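Local coordinates for endoglucanase A (PDB 1EDG), which hydrolyses internal beta-1,4-glucosidic bonds of cellulose, as the catalytic domain of a family 5 endoglucanase from Clostridium cellulolyticum, at residues K27-G32 with F75-I80; M115-N120 with E161-E166; M168-L173 with Y224-D229; Y218-G223 with I250-A255; V303-C308 with R333-I338. All coordinates share one frame; numbering follows the deposited sequence.

Contact 1: K27-G32 with F75-I80; sequences KGLRLG and FNTVRI
G32 and T77 form a parallel beta bridge with their CA atoms 4.4 Å apart, just after the chain has left helix 21-29 and turned across the start of strand 77-80. R30, the first residue beyond the helix, has positive phi (64°) and turns the chain toward the second segment. L31 O accepts the N-H of N76, with N and O 3.0 Å apart, and takes a weaker bond from T77 N. Two polar side chains extend the grip back into the helix end. N76 turns its CG away from its own backbone N (chi1 -161°), which carries ND2 to G28 O at 3.0 Å; the acceptor lies almost in the amide plane, so asparagine offers a flat, well-aimed N-H. T77 OG1 donates to L29 O at 2.9 Å, meeting the carbonyl from the side (C=O...O angle 108°), and L31 N reaches the same oxygen from the same face of its plane. Threonine suits the place, as its hydroxyl serves the turn from a beta strand. The apolar part lies beyond: L31 CD2 packs at 3.6 Å from F75 CE1, and the ring also meets W33 and I368 of helix 365-374. G32, with no side chain, brings its CA to 3.1 Å from T77 O. Carbonyls of G28, L29 and L31 thus all find donors on N76 and T77, which implies that the passage from the N-terminal helix into the first barrel strand is held in part by hydrogen bonds to the second strand, G32 also bonding to the eighth.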
# COMPACT_ATOMS: atom_id res chain seq x y z
N LYS A 27 10.06 3.28 -11.35
CA LYS A 27 11.44 2.90 -11.08
C LYS A 27 12.06 3.88 -10.10
O LYS A 27 12.81 3.48 -9.21
CB LYS A 27 12.25 2.87 -12.38
CG LYS A 27 11.85 1.78 -13.33
CD LYS A 27 12.57 1.92 -14.66
CE LYS A 27 14.07 1.78 -14.51
NZ LYS A 27 14.73 1.87 -15.84
N GLY A 28 11.73 5.17 -10.25
CA GLY A 28 12.27 6.20 -9.37
C GLY A 28 11.84 6.06 -7.92
O GLY A 28 12.56 6.49 -7.02
N LEU A 29 10.69 5.44 -7.69
CA LEU A 29 10.20 5.24 -6.32
C LEU A 29 11.11 4.26 -5.58
O LEU A 29 11.20 4.26 -4.35
CB LEU A 29 8.75 4.72 -6.32
CG LEU A 29 7.68 5.51 -7.09
CD1 LEU A 29 6.31 5.00 -6.69
CD2 LEU A 29 7.76 6.98 -6.79
N ARG A 30 11.76 3.40 -6.37
CA ARG A 30 12.73 2.39 -5.94
C ARG A 30 12.30 1.24 -5.01
O ARG A 30 12.39 0.07 -5.39
CB ARG A 30 13.99 3.07 -5.39
CG ARG A 30 15.18 2.12 -5.32
CD ARG A 30 16.44 2.80 -4.86
NE ARG A 30 17.58 1.88 -4.94
CZ ARG A 30 18.46 1.69 -3.95
NH1 ARG A 30 18.33 2.34 -2.80
NH2 ARG A 30 19.47 0.84 -4.12
N LEU A 31 11.88 1.58 -3.80
CA LEU A 31 11.45 0.61 -2.80
C LEU A 31 10.72 1.43 -1.74
O LEU A 31 11.16 2.53 -1.40
CB LEU A 31 12.66 -0.09 -2.16
CG LEU A 31 12.39 -1.15 -1.09
CD1 LEU A 31 11.69 -2.35 -1.70
CD2 LEU A 31 13.71 -1.58 -0.45
N GLY A 32 9.60 0.92 -1.23
CA GLY A 32 8.86 1.69 -0.24
C GLY A 32 8.70 1.06 1.14
O GLY A 32 8.90 -0.15 1.33
N PHE A 75 15.33 3.15 1.13
CA PHE A 75 13.93 3.32 0.74
C PHE A 75 13.76 4.72 0.16
O PHE A 75 14.37 5.67 0.66
CB PHE A 75 13.01 3.18 1.97
CG PHE A 75 12.95 1.79 2.55
CD1 PHE A 75 12.10 0.83 2.00
CD2 PHE A 75 13.73 1.45 3.65
CE1 PHE A 75 12.03 -0.46 2.54
CE2 PHE A 75 13.66 0.17 4.20
CZ PHE A 75 12.81 -0.79 3.65
N ASN A 76 12.97 4.86 -0.90
CA ASN A 76 12.76 6.18 -1.48
C ASN A 76 11.27 6.58 -1.51
O ASN A 76 10.91 7.64 -2.02
CB ASN A 76 13.37 6.29 -2.88
CG ASN A 76 13.58 7.74 -3.32
OD1 ASN A 76 13.97 8.59 -2.52
ND2 ASN A 76 13.31 8.03 -4.59
N THR A 77 10.43 5.75 -0.91
CA THR A 77 8.99 6.01 -0.88
C THR A 77 8.40 5.60 0.46
O THR A 77 8.75 4.56 1.01
CB THR A 77 8.27 5.19 -1.98
OG1 THR A 77 8.82 5.54 -3.26
CG2 THR A 77 6.77 5.47 -1.99
N VAL A 78 7.54 6.45 1.01
CA VAL A 78 6.87 6.12 2.27
C VAL A 78 5.36 6.17 2.02
O VAL A 78 4.86 7.14 1.44
CB VAL A 78 7.18 7.15 3.40
CG1 VAL A 78 6.42 6.77 4.66
CG2 VAL A 78 8.68 7.19 3.68
N ARG A 79 4.67 5.09 2.34
CA ARG A 79 3.22 5.09 2.20
C ARG A 79 2.69 5.41 3.60
O ARG A 79 3.16 4.83 4.60
CB ARG A 79 2.65 3.75 1.70
CG ARG A 79 1.17 3.89 1.31
CD ARG A 79 0.59 2.69 0.56
NE ARG A 79 0.34 1.62 1.50
CZ ARG A 79 -0.84 1.04 1.73
NH1 ARG A 79 -1.93 1.37 1.06
NH2 ARG A 79 -0.92 0.18 2.72
N ILE A 80 1.77 6.35 3.67
CA ILE A 80 1.18 6.77 4.94
C ILE A 80 -0.31 6.45 4.98
O ILE A 80 -1.14 7.22 4.48
CB ILE A 80 1.41 8.29 5.16
CG1 ILE A 80 2.91 8.61 5.17
CG2 ILE A 80 0.75 8.74 6.45
CD1 ILE A 80 3.23 10.08 5.27

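Contact 2: M115-N120 with E161-E166; sequences MYVILN and EHLIFE
V117 and L119 bond through their backbones to H162, just before strand 163-166, and to I164 and E166 within it. V117 N gives to H162 O at 2.8 Å, I164 N to V117 O at 2.8 Å, L119 N to I164 O at 3.0 Å and E166 N to L119 O at 2.8 Å, all close to straight. The strands run parallel with their directions 28° apart, the twist expected of neighbours in a (beta/alpha)8 barrel, of which they are the third and fourth. Among apolar contacts, I118 and I164 point into the barrel, meeting through CG1 and CB, with M220 against both. V117, L119, L163 and F165 face the surrounding helices, L163 CD1 lying 4.0 Å from V117 CB; valine, leucine and phenylalanine give this layer its bulky apolar surface. At the strand starts Y116 and H162, each ring set beside its own backbone N (Y116 chi1 -73°), form an offset stack, centroids 4.3 Å apart and planes at 19°. H162 CD2 sits over the centre of the tyrosine ring, and D160 holds ND1, which helps fix the histidine's rotation. Polar N120 and E166 lie side by side at the far end. N120 ND2 makes a weak bond to E166 OE2 at 3.3 Å, the group planes nearly perpendicular; that oxygen's stronger partner is R79, in a salt bridge, while N120 OD1 accepts from V82 N.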
# COMPACT_ATOMS: atom_id res chain seq x y z
N MET A 115 11.83 12.41 -0.73
CA MET A 115 11.21 11.10 -0.94
C MET A 115 9.85 11.23 -1.58
O MET A 115 9.30 12.33 -1.69
CB MET A 115 11.05 10.37 0.39
CG MET A 115 12.35 10.09 1.13
SD MET A 115 12.04 9.39 2.76
CE MET A 115 12.09 7.66 2.41
N TYR A 116 9.32 10.11 -2.04
CA TYR A 116 7.99 10.07 -2.63
C TYR A 116 7.04 9.63 -1.50
O TYR A 116 7.43 8.87 -0.61
CB TYR A 116 7.95 9.09 -3.80
CG TYR A 116 8.67 9.60 -5.03
CD1 TYR A 116 10.05 9.43 -5.19
CD2 TYR A 116 7.97 10.29 -6.02
CE1 TYR A 116 10.71 9.95 -6.30
CE2 TYR A 116 8.62 10.81 -7.14
CZ TYR A 116 9.99 10.64 -7.27
OH TYR A 116 10.64 11.19 -8.36
N VAL A 117 5.81 10.14 -1.52
CA VAL A 117 4.84 9.79 -0.49
C VAL A 117 3.51 9.37 -1.08
O VAL A 117 3.05 9.95 -2.07
CB VAL A 117 4.57 11.01 0.44
CG1 VAL A 117 3.53 10.64 1.51
CG2 VAL A 117 5.86 11.47 1.10
N ILE A 118 2.90 8.35 -0.49
CA ILE A 118 1.59 7.89 -0.92
C ILE A 118 0.63 8.13 0.24
O ILE A 118 0.85 7.62 1.33
CB ILE A 118 1.58 6.39 -1.26
CG1 ILE A 118 2.45 6.11 -2.49
CG2 ILE A 118 0.14 5.92 -1.52
CD1 ILE A 118 2.70 4.63 -2.72
N LEU A 119 -0.39 8.95 0.01
CA LEU A 119 -1.41 9.26 1.02
C LEU A 119 -2.70 8.56 0.58
O LEU A 119 -3.08 8.68 -0.58
CB LEU A 119 -1.66 10.76 1.07
CG LEU A 119 -1.53 11.58 2.36
CD1 LEU A 119 -2.34 12.84 2.17
CD2 LEU A 119 -2.03 10.83 3.58
N ASN A 120 -3.39 7.88 1.49
CA ASN A 120 -4.62 7.18 1.11
C ASN A 120 -5.75 7.35 2.14
O ASN A 120 -5.69 8.26 2.98
CB ASN A 120 -4.33 5.67 0.95
CG ASN A 120 -4.25 4.90 2.30
OD1 ASN A 120 -4.48 5.45 3.38
ND2 ASN A 120 -3.97 3.62 2.23
N GLU A 161 4.71 16.13 -8.12
CA GLU A 161 4.62 14.69 -8.39
C GLU A 161 5.17 13.76 -7.32
O GLU A 161 4.95 12.55 -7.38
CB GLU A 161 5.20 14.33 -9.76
CG GLU A 161 6.74 14.38 -9.87
CD GLU A 161 7.31 15.80 -9.87
OE1 GLU A 161 6.67 16.73 -10.41
OE2 GLU A 161 8.43 15.97 -9.33
N HIS A 162 5.90 14.30 -6.35
CA HIS A 162 6.43 13.47 -5.27
C HIS A 162 5.30 12.94 -4.37
O HIS A 162 5.49 11.96 -3.65
CB HIS A 162 7.47 14.22 -4.46
CG HIS A 162 8.81 14.26 -5.12
ND1 HIS A 162 9.11 15.13 -6.15
CD2 HIS A 162 9.91 13.48 -4.95
CE1 HIS A 162 10.33 14.89 -6.58
NE2 HIS A 162 10.84 13.89 -5.88
N LEU A 163 4.14 13.59 -4.42
CA LEU A 163 2.99 13.17 -3.62
C LEU A 163 1.97 12.45 -4.52
O LEU A 163 1.50 12.99 -5.52
CB LEU A 163 2.34 14.37 -2.93
CG LEU A 163 1.10 14.10 -2.08
CD1 LEU A 163 1.43 13.15 -0.94
CD2 LEU A 163 0.55 15.43 -1.54
N ILE A 164 1.66 11.21 -4.14
CA ILE A 164 0.73 10.35 -4.87
C ILE A 164 -0.50 10.10 -3.99
O ILE A 164 -0.36 9.91 -2.78
CB ILE A 164 1.41 8.98 -5.17
CG1 ILE A 164 2.70 9.21 -5.96
CG2 ILE A 164 0.46 8.03 -5.90
CD1 ILE A 164 3.69 8.06 -5.86
N PHE A 165 -1.70 10.10 -4.59
CA PHE A 165 -2.94 9.86 -3.84
C PHE A 165 -3.46 8.47 -4.16
O PHE A 165 -3.56 8.10 -5.32
CB PHE A 165 -4.03 10.86 -4.23
CG PHE A 165 -3.77 12.27 -3.78
CD1 PHE A 165 -2.89 12.54 -2.73
CD2 PHE A 165 -4.45 13.32 -4.38
CE1 PHE A 165 -2.69 13.85 -2.29
CE2 PHE A 165 -4.26 14.64 -3.95
CZ PHE A 165 -3.38 14.90 -2.90
N GLU A 166 -3.82 7.71 -3.12
CA GLU A 166 -4.38 6.37 -3.26
C GLU A 166 -5.81 6.49 -2.72
O GLU A 166 -6.02 6.54 -1.50
CB GLU A 166 -3.56 5.38 -2.44
CG GLU A 166 -4.06 3.94 -2.47
CD GLU A 166 -3.32 3.06 -1.48
OE1 GLU A 166 -2.09 3.19 -1.37
OE2 GLU A 166 -3.96 2.24 -0.80

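Contact 3: M168-L173 with Y224-D229; sequences MNEPRL and YVASPD
The Asn-Glu-Pro sequence N169-E170-P171, which follows the fourth barrel strand, rests here on the loop that follows the fifth. V225 N binds P171 O at 2.8 Å, and that carbonyl oxygen also lies over one face of the Y224 ring, toward its rim. Farther on, L173 N donates to Y224 OH at 3.2 Å in a nearly straight bond; the same hydroxyl is hydrogen-bonded to N178 O, so tyrosine, long enough to cross the gap, ties two points of the loop. R172 CB presses on V225 CG2 at 3.4 Å. With CG between the backbone N and the carbonyl carbon (chi1 64°), the arginine runs extended to NE, which pairs with E179, and NH1 reaches E170 O at 3.0 Å in the guanidinium plane. E170 is flanked on this side by small groups: its CG is 3.7 Å from V225 O and 4.0 Å from A226 CB. V225 and A226 both have positive phi, 51° and 55°, which turns the backbone sharply alongside E170. The carboxylate of E170 leads on to H254, bonded through OE2 to ND1. Such a loop is typical of the active site of clan GH-A (beta/alpha)8 glycosidases, in whose relatives this glutamate is the acid/base, as is probable for E170.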
# COMPACT_ATOMS: atom_id res chain seq x y z
N MET A 168 -8.59 4.52 -2.27
CA MET A 168 -9.08 3.55 -1.29
C MET A 168 -8.01 2.50 -1.03
O MET A 168 -7.14 2.28 -1.87
CB MET A 168 -10.35 2.86 -1.79
CG MET A 168 -11.53 3.80 -2.00
SD MET A 168 -12.94 3.00 -2.78
CE MET A 168 -12.40 3.02 -4.50
N ASN A 169 -8.11 1.84 0.12
CA ASN A 169 -7.15 0.81 0.51
C ASN A 169 -7.54 -0.59 0.03
O ASN A 169 -7.05 -1.07 -1.00
CB ASN A 169 -6.97 0.85 2.03
CG ASN A 169 -6.03 -0.24 2.53
OD1 ASN A 169 -4.93 -0.40 2.03
ND2 ASN A 169 -6.48 -0.99 3.53
N GLU A 170 -8.41 -1.26 0.78
CA GLU A 170 -8.89 -2.59 0.43
C GLU A 170 -10.42 -2.61 0.45
O GLU A 170 -11.03 -3.28 1.28
CB GLU A 170 -8.32 -3.64 1.41
CG GLU A 170 -6.80 -3.83 1.30
CD GLU A 170 -6.24 -4.88 2.25
OE1 GLU A 170 -6.96 -5.36 3.15
OE2 GLU A 170 -5.05 -5.23 2.10
N PRO A 171 -11.05 -1.87 -0.48
CA PRO A 171 -12.53 -1.83 -0.53
C PRO A 171 -13.07 -3.26 -0.67
O PRO A 171 -12.62 -4.03 -1.52
CB PRO A 171 -12.81 -0.95 -1.74
CG PRO A 171 -11.62 -1.21 -2.63
CD PRO A 171 -10.46 -1.24 -1.67
N ARG A 172 -14.02 -3.61 0.19
CA ARG A 172 -14.55 -4.97 0.18
C ARG A 172 -15.87 -5.03 0.95
O ARG A 172 -16.27 -4.05 1.58
CB ARG A 172 -13.54 -5.89 0.88
CG ARG A 172 -13.34 -5.54 2.36
CD ARG A 172 -12.10 -6.18 2.95
NE ARG A 172 -12.00 -5.97 4.39
CZ ARG A 172 -11.59 -4.85 4.98
NH1 ARG A 172 -11.24 -3.80 4.25
NH2 ARG A 172 -11.54 -4.77 6.30
N LEU A 173 -16.52 -6.19 0.91
CA LEU A 173 -17.78 -6.38 1.63
C LEU A 173 -17.47 -6.90 3.04
O LEU A 173 -17.46 -8.11 3.28
CB LEU A 173 -18.67 -7.38 0.88
CG LEU A 173 -19.17 -6.92 -0.49
CD1 LEU A 173 -19.89 -8.07 -1.18
CD2 LEU A 173 -20.08 -5.71 -0.35
N TYR A 224 -11.13 -5.12 -6.15
CA TYR A 224 -11.72 -5.72 -4.95
C TYR A 224 -10.64 -6.21 -3.96
O TYR A 224 -9.78 -7.03 -4.31
CB TYR A 224 -12.65 -6.87 -5.34
CG TYR A 224 -13.53 -7.37 -4.21
CD1 TYR A 224 -14.71 -6.72 -3.88
CD2 TYR A 224 -13.16 -8.48 -3.45
CE1 TYR A 224 -15.51 -7.15 -2.81
CE2 TYR A 224 -13.94 -8.92 -2.38
CZ TYR A 224 -15.11 -8.25 -2.07
OH TYR A 224 -15.85 -8.65 -0.98
N VAL A 225 -10.71 -5.70 -2.72
CA VAL A 225 -9.79 -6.00 -1.61
C VAL A 225 -8.32 -5.83 -2.00
O VAL A 225 -7.43 -6.38 -1.35
CB VAL A 225 -9.98 -7.42 -1.00
CG1 VAL A 225 -9.43 -7.47 0.42
CG2 VAL A 225 -11.41 -7.78 -0.96
N ALA A 226 -8.07 -5.03 -3.04
CA ALA A 226 -6.73 -4.78 -3.56
C ALA A 226 -6.00 -6.08 -3.92
O ALA A 226 -4.77 -6.15 -3.89
CB ALA A 226 -5.89 -3.96 -2.57
N SER A 227 -6.75 -7.13 -4.24
CA SER A 227 -6.12 -8.40 -4.60
C SER A 227 -5.66 -8.39 -6.06
O SER A 227 -6.13 -7.58 -6.87
CB SER A 227 -7.07 -9.58 -4.35
OG SER A 227 -8.19 -9.53 -5.22
N PRO A 228 -4.69 -9.25 -6.41
CA PRO A 228 -4.22 -9.29 -7.79
C PRO A 228 -5.39 -9.64 -8.72
O PRO A 228 -5.57 -9.01 -9.77
CB PRO A 228 -3.18 -10.41 -7.76
CG PRO A 228 -2.61 -10.29 -6.38
CD PRO A 228 -3.86 -10.10 -5.54
N ASP A 229 -6.22 -10.60 -8.29
CA ASP A 229 -7.39 -11.01 -9.07
C ASP A 229 -8.42 -9.89 -9.20
O ASP A 229 -9.13 -9.81 -10.20
CB ASP A 229 -8.04 -12.26 -8.48
CG ASP A 229 -7.23 -13.52 -8.74
OD1 ASP A 229 -6.49 -13.57 -9.74
OD2 ASP A 229 -7.35 -14.48 -7.94

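Contact 4: Y218-G223 with I250-A255; sequences YLMCPG and IVSVHA
I250 lies between Y218 and M220; its long branch meets Y218, while CB and CG2 meet M220. With CG1 set beside its backbone N (chi1 -58°), the longer branch runs toward Y218 and crosses it at about a right angle, CD1 coming to 3.8 Å from Y218 CD2; the tyrosine in turn stacks on F25 of the N-terminal helix. M220 crosses obliquely, its CG 3.8 Å from I250 CB and a little farther from CG2. The methionine then bends at its last torsion (chi3 66°), which turns CE toward S252, 3.9 Å from OG. A flexible, unbranched side chain fits this place, since M220 also has to meet I118, I164 and E166 inside the barrel. These strands, 219-222 and 249-254, are the fifth and sixth of the (beta/alpha)8 barrel and belong to a right-handed beta-alpha-beta unit with helix 228-232 between them. Their directions differ by 48°. M220, I250 and S252 point to the interior, C221 and V251 to the helical layer, where the small thiol of C221 lies near N200 and P239. I250 N binds L219 O at 2.8 Å and C221 N binds I250 O at 2.9 Å. The bond from S252 N to C221 O, 3.0 Å, comes from well above the carbonyl plane. P222, which has no N-H to offer, sets its CB against S252 CB, and beyond it, where the strands separate, a water bridges them, accepting from G223 N at 2.9 Å and donating to S252 O at 2.8 Å.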
# COMPACT_ATOMS: atom_id res chain seq x y z
N TYR A 218 0.10 11.55 -10.09
CA TYR A 218 -0.25 10.14 -10.24
C TYR A 218 -1.27 9.74 -9.17
O TYR A 218 -1.18 10.20 -8.02
CB TYR A 218 1.00 9.26 -10.13
CG TYR A 218 1.87 9.29 -11.36
CD1 TYR A 218 2.82 10.28 -11.55
CD2 TYR A 218 1.72 8.32 -12.36
CE1 TYR A 218 3.61 10.32 -12.70
CE2 TYR A 218 2.50 8.35 -13.51
CZ TYR A 218 3.44 9.34 -13.67
OH TYR A 218 4.21 9.37 -14.81
N LEU A 219 -2.23 8.91 -9.56
CA LEU A 219 -3.27 8.43 -8.66
C LEU A 219 -3.27 6.91 -8.66
O LEU A 219 -3.01 6.30 -9.69
CB LEU A 219 -4.64 8.96 -9.12
CG LEU A 219 -4.78 10.47 -9.31
CD1 LEU A 219 -6.17 10.83 -9.83
CD2 LEU A 219 -4.51 11.20 -7.99
N MET A 220 -3.55 6.29 -7.51
CA MET A 220 -3.58 4.83 -7.41
C MET A 220 -5.00 4.32 -7.19
O MET A 220 -5.76 4.89 -6.39
CB MET A 220 -2.68 4.36 -6.26
CG MET A 220 -1.20 4.48 -6.54
SD MET A 220 -0.18 4.25 -5.05
CE MET A 220 -0.50 2.53 -4.64
N CYS A 221 -5.33 3.22 -7.86
CA CYS A 221 -6.65 2.62 -7.76
C CYS A 221 -6.57 1.10 -7.61
O CYS A 221 -5.89 0.43 -8.39
CB CYS A 221 -7.48 2.94 -9.01
SG CYS A 221 -7.75 4.69 -9.30
N PRO A 222 -7.20 0.55 -6.56
CA PRO A 222 -7.21 -0.89 -6.30
C PRO A 222 -8.51 -1.51 -6.85
O PRO A 222 -9.46 -0.79 -7.19
CB PRO A 222 -7.21 -0.96 -4.78
CG PRO A 222 -8.08 0.18 -4.41
CD PRO A 222 -7.62 1.29 -5.35
N GLY A 223 -8.50 -2.83 -6.96
CA GLY A 223 -9.68 -3.58 -7.37
C GLY A 223 -10.23 -4.14 -6.07
O GLY A 223 -9.80 -3.72 -4.99
N ILE A 250 -2.20 4.51 -11.63
CA ILE A 250 -1.42 3.35 -11.21
C ILE A 250 -2.33 2.32 -10.54
O ILE A 250 -3.17 2.67 -9.71
CB ILE A 250 -0.33 3.78 -10.18
CG1 ILE A 250 0.58 4.85 -10.79
CG2 ILE A 250 0.49 2.58 -9.73
CD1 ILE A 250 1.53 5.47 -9.79
N VAL A 251 -2.16 1.05 -10.91
CA VAL A 251 -2.95 -0.03 -10.31
C VAL A 251 -2.31 -0.41 -8.97
O VAL A 251 -1.09 -0.57 -8.88
CB VAL A 251 -2.98 -1.28 -11.23
CG1 VAL A 251 -3.84 -2.37 -10.61
CG2 VAL A 251 -3.48 -0.90 -12.61
N SER A 252 -3.14 -0.57 -7.95
CA SER A 252 -2.67 -0.93 -6.62
C SER A 252 -3.04 -2.37 -6.26
O SER A 252 -4.19 -2.78 -6.43
CB SER A 252 -3.30 0.02 -5.60
OG SER A 252 -3.00 -0.39 -4.27
N VAL A 253 -2.06 -3.15 -5.82
CA VAL A 253 -2.33 -4.53 -5.40
C VAL A 253 -1.58 -4.80 -4.10
O VAL A 253 -0.55 -4.18 -3.82
CB VAL A 253 -1.90 -5.61 -6.44
CG1 VAL A 253 -2.53 -5.33 -7.81
CG2 VAL A 253 -0.40 -5.70 -6.55
N HIS A 254 -2.15 -5.67 -3.27
CA HIS A 254 -1.53 -6.07 -2.01
C HIS A 254 -1.40 -7.57 -2.15
O HIS A 254 -2.33 -8.23 -2.62
CB HIS A 254 -2.41 -5.72 -0.80
CG HIS A 254 -2.57 -4.24 -0.57
ND1 HIS A 254 -3.42 -3.72 0.37
CD2 HIS A 254 -1.97 -3.18 -1.16
CE1 HIS A 254 -3.35 -2.40 0.35
NE2 HIS A 254 -2.48 -2.05 -0.57
N ALA A 255 -0.24 -8.12 -1.80
CA ALA A 255 -0.08 -9.55 -1.96
C ALA A 255 0.85 -10.24 -0.98
O ALA A 255 2.05 -10.32 -1.20
CB ALA A 255 0.36 -9.86 -3.39
O HOH W 1 -6.30 -4.64 -6.85

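Contact 5: V303-C308 with R333-I338; sequences VIIGEC and RGILCI
G334 O accepts from a water at 2.7 Å, and the same water takes the N-H of V303 at 2.9 Å, joining the start of strand 303-308 to the turn before strand 336-339. G334 has positive phi and is the C-prime residue of the Schellman motif that ends helix 316-332, a place that suits glycine. Past the water, I305 N binds L336 O at 2.9 Å, and I338 N makes a weak, bent bond to I305 O. L336 N has no partner in the model, although it is buried, so the direct pairing begins only beyond it. Toward the barrel interior I304 lies alongside L336, pointing the same way; its CG2, anti to the backbone N since CG1 lies beside it (chi1 -72°), meets both L336 CD2 and I338 CD1, the latter at 3.8 Å. On the helix side I305 CG1 touches I335 CG2 at 3.6 Å, and C308 SG approaches C337 CB at 4.1 Å; both cysteines, small enough for this close spot, touch Y326 of helix 316-332. That helix joins the seventh and eighth barrel strands in a beta-alpha-beta unit. Helix 279-297 covers V303 and I335, strand 249-254 flanks the other edge of 303-308, and E307, near its C-terminal part, forms a salt bridge with R79.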
# COMPACT_ATOMS: atom_id res chain seq x y z
N VAL A 303 2.11 -0.51 -12.02
CA VAL A 303 1.48 -1.26 -10.94
C VAL A 303 2.41 -1.20 -9.71
O VAL A 303 3.64 -1.27 -9.83
CB VAL A 303 1.28 -2.75 -11.31
CG1 VAL A 303 0.62 -3.50 -10.14
CG2 VAL A 303 0.42 -2.89 -12.57
N ILE A 304 1.81 -1.02 -8.54
CA ILE A 304 2.57 -0.96 -7.29
C ILE A 304 2.00 -1.96 -6.30
O ILE A 304 0.78 -2.04 -6.11
CB ILE A 304 2.50 0.47 -6.65
CG1 ILE A 304 3.32 1.47 -7.45
CG2 ILE A 304 2.98 0.43 -5.20
CD1 ILE A 304 3.22 2.90 -6.93
N ILE A 305 2.87 -2.80 -5.74
CA ILE A 305 2.45 -3.75 -4.70
C ILE A 305 2.62 -2.89 -3.43
O ILE A 305 3.74 -2.74 -2.91
CB ILE A 305 3.35 -5.01 -4.66
CG1 ILE A 305 3.16 -5.84 -5.93
CG2 ILE A 305 3.01 -5.87 -3.43
CD1 ILE A 305 4.06 -7.06 -6.04
N GLY A 306 1.53 -2.25 -3.02
CA GLY A 306 1.54 -1.36 -1.88
C GLY A 306 1.76 -2.00 -0.52
O GLY A 306 2.03 -1.29 0.45
N GLU A 307 1.58 -3.31 -0.44
CA GLU A 307 1.78 -4.04 0.81
C GLU A 307 2.28 -5.45 0.55
O GLU A 307 1.73 -6.17 -0.29
CB GLU A 307 0.49 -4.13 1.64
CG GLU A 307 -0.02 -2.82 2.21
CD GLU A 307 -1.20 -3.00 3.17
OE1 GLU A 307 -1.37 -4.09 3.75
OE2 GLU A 307 -1.96 -2.03 3.34
N CYS A 308 3.35 -5.82 1.26
CA CYS A 308 3.94 -7.15 1.18
C CYS A 308 4.76 -7.37 2.46
O CYS A 308 4.96 -6.43 3.23
CB CYS A 308 4.80 -7.33 -0.08
SG CYS A 308 6.25 -6.28 -0.18
N ARG A 333 9.77 -7.60 -13.50
CA ARG A 333 8.53 -7.30 -14.21
C ARG A 333 8.12 -5.83 -14.08
O ARG A 333 6.97 -5.47 -14.38
CB ARG A 333 7.41 -8.23 -13.71
CG ARG A 333 7.66 -9.71 -14.00
CD ARG A 333 6.82 -10.57 -13.08
NE ARG A 333 6.95 -12.01 -13.32
CZ ARG A 333 7.97 -12.76 -12.90
NH1 ARG A 333 8.96 -12.21 -12.21
NH2 ARG A 333 7.99 -14.06 -13.15
N GLY A 334 9.06 -4.99 -13.66
CA GLY A 334 8.84 -3.56 -13.51
C GLY A 334 7.90 -3.13 -12.40
O GLY A 334 7.42 -2.00 -12.40
N ILE A 335 7.69 -4.00 -11.41
CA ILE A 335 6.78 -3.72 -10.30
C ILE A 335 7.49 -3.26 -9.02
O ILE A 335 8.46 -3.88 -8.58
CB ILE A 335 5.96 -4.99 -9.96
CG1 ILE A 335 5.27 -5.55 -11.21
CG2 ILE A 335 4.95 -4.70 -8.86
CD1 ILE A 335 4.76 -6.98 -11.04
N LEU A 336 6.96 -2.20 -8.40
CA LEU A 336 7.50 -1.68 -7.14
C LEU A 336 6.92 -2.46 -5.96
O LEU A 336 5.77 -2.90 -6.03
CB LEU A 336 7.12 -0.20 -6.96
CG LEU A 336 7.58 0.44 -5.64
CD1 LEU A 336 9.06 0.70 -5.74
CD2 LEU A 336 6.84 1.72 -5.35
N CYS A 337 7.70 -2.61 -4.90
CA CYS A 337 7.27 -3.29 -3.67
C CYS A 337 7.33 -2.32 -2.49
O CYS A 337 8.27 -1.52 -2.39
CB CYS A 337 8.20 -4.47 -3.36
SG CYS A 337 8.03 -5.84 -4.49
N ILE A 338 6.34 -2.38 -1.61
CA ILE A 338 6.30 -1.52 -0.42
C ILE A 338 6.05 -2.44 0.78
O ILE A 338 5.04 -3.13 0.85
CB ILE A 338 5.20 -0.43 -0.50
CG1 ILE A 338 5.40 0.44 -1.76
CG2 ILE A 338 5.26 0.47 0.73
CD1 ILE A 338 4.41 1.58 -1.90
O HOH W 2 5.00 -0.79 -12.23

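In the fold
Contacts 1, 2, 4 and 5 lie in one eight-stranded barrel, and G32 N to C337 O (3.0 Å) joins contact 1 to contact 5, closing first strand on last. The sheet also continues between contacts: I80 N meets I118 O at 2.8 Å, F165 O meets M220 N at 2.8 Å, and V253 O meets G306 N at 2.9 Å between contacts 4 and 5. R79 of contact 1 links contacts 2 and 5 through its two salt bridges. Contact 3 lies over contact 4, about 9 Å between centres, and is tied to it by H254. E170 and E307, probably acid/base and nucleophile as in family 5 relatives, bring OE2 and OE1 to 4.2 Å.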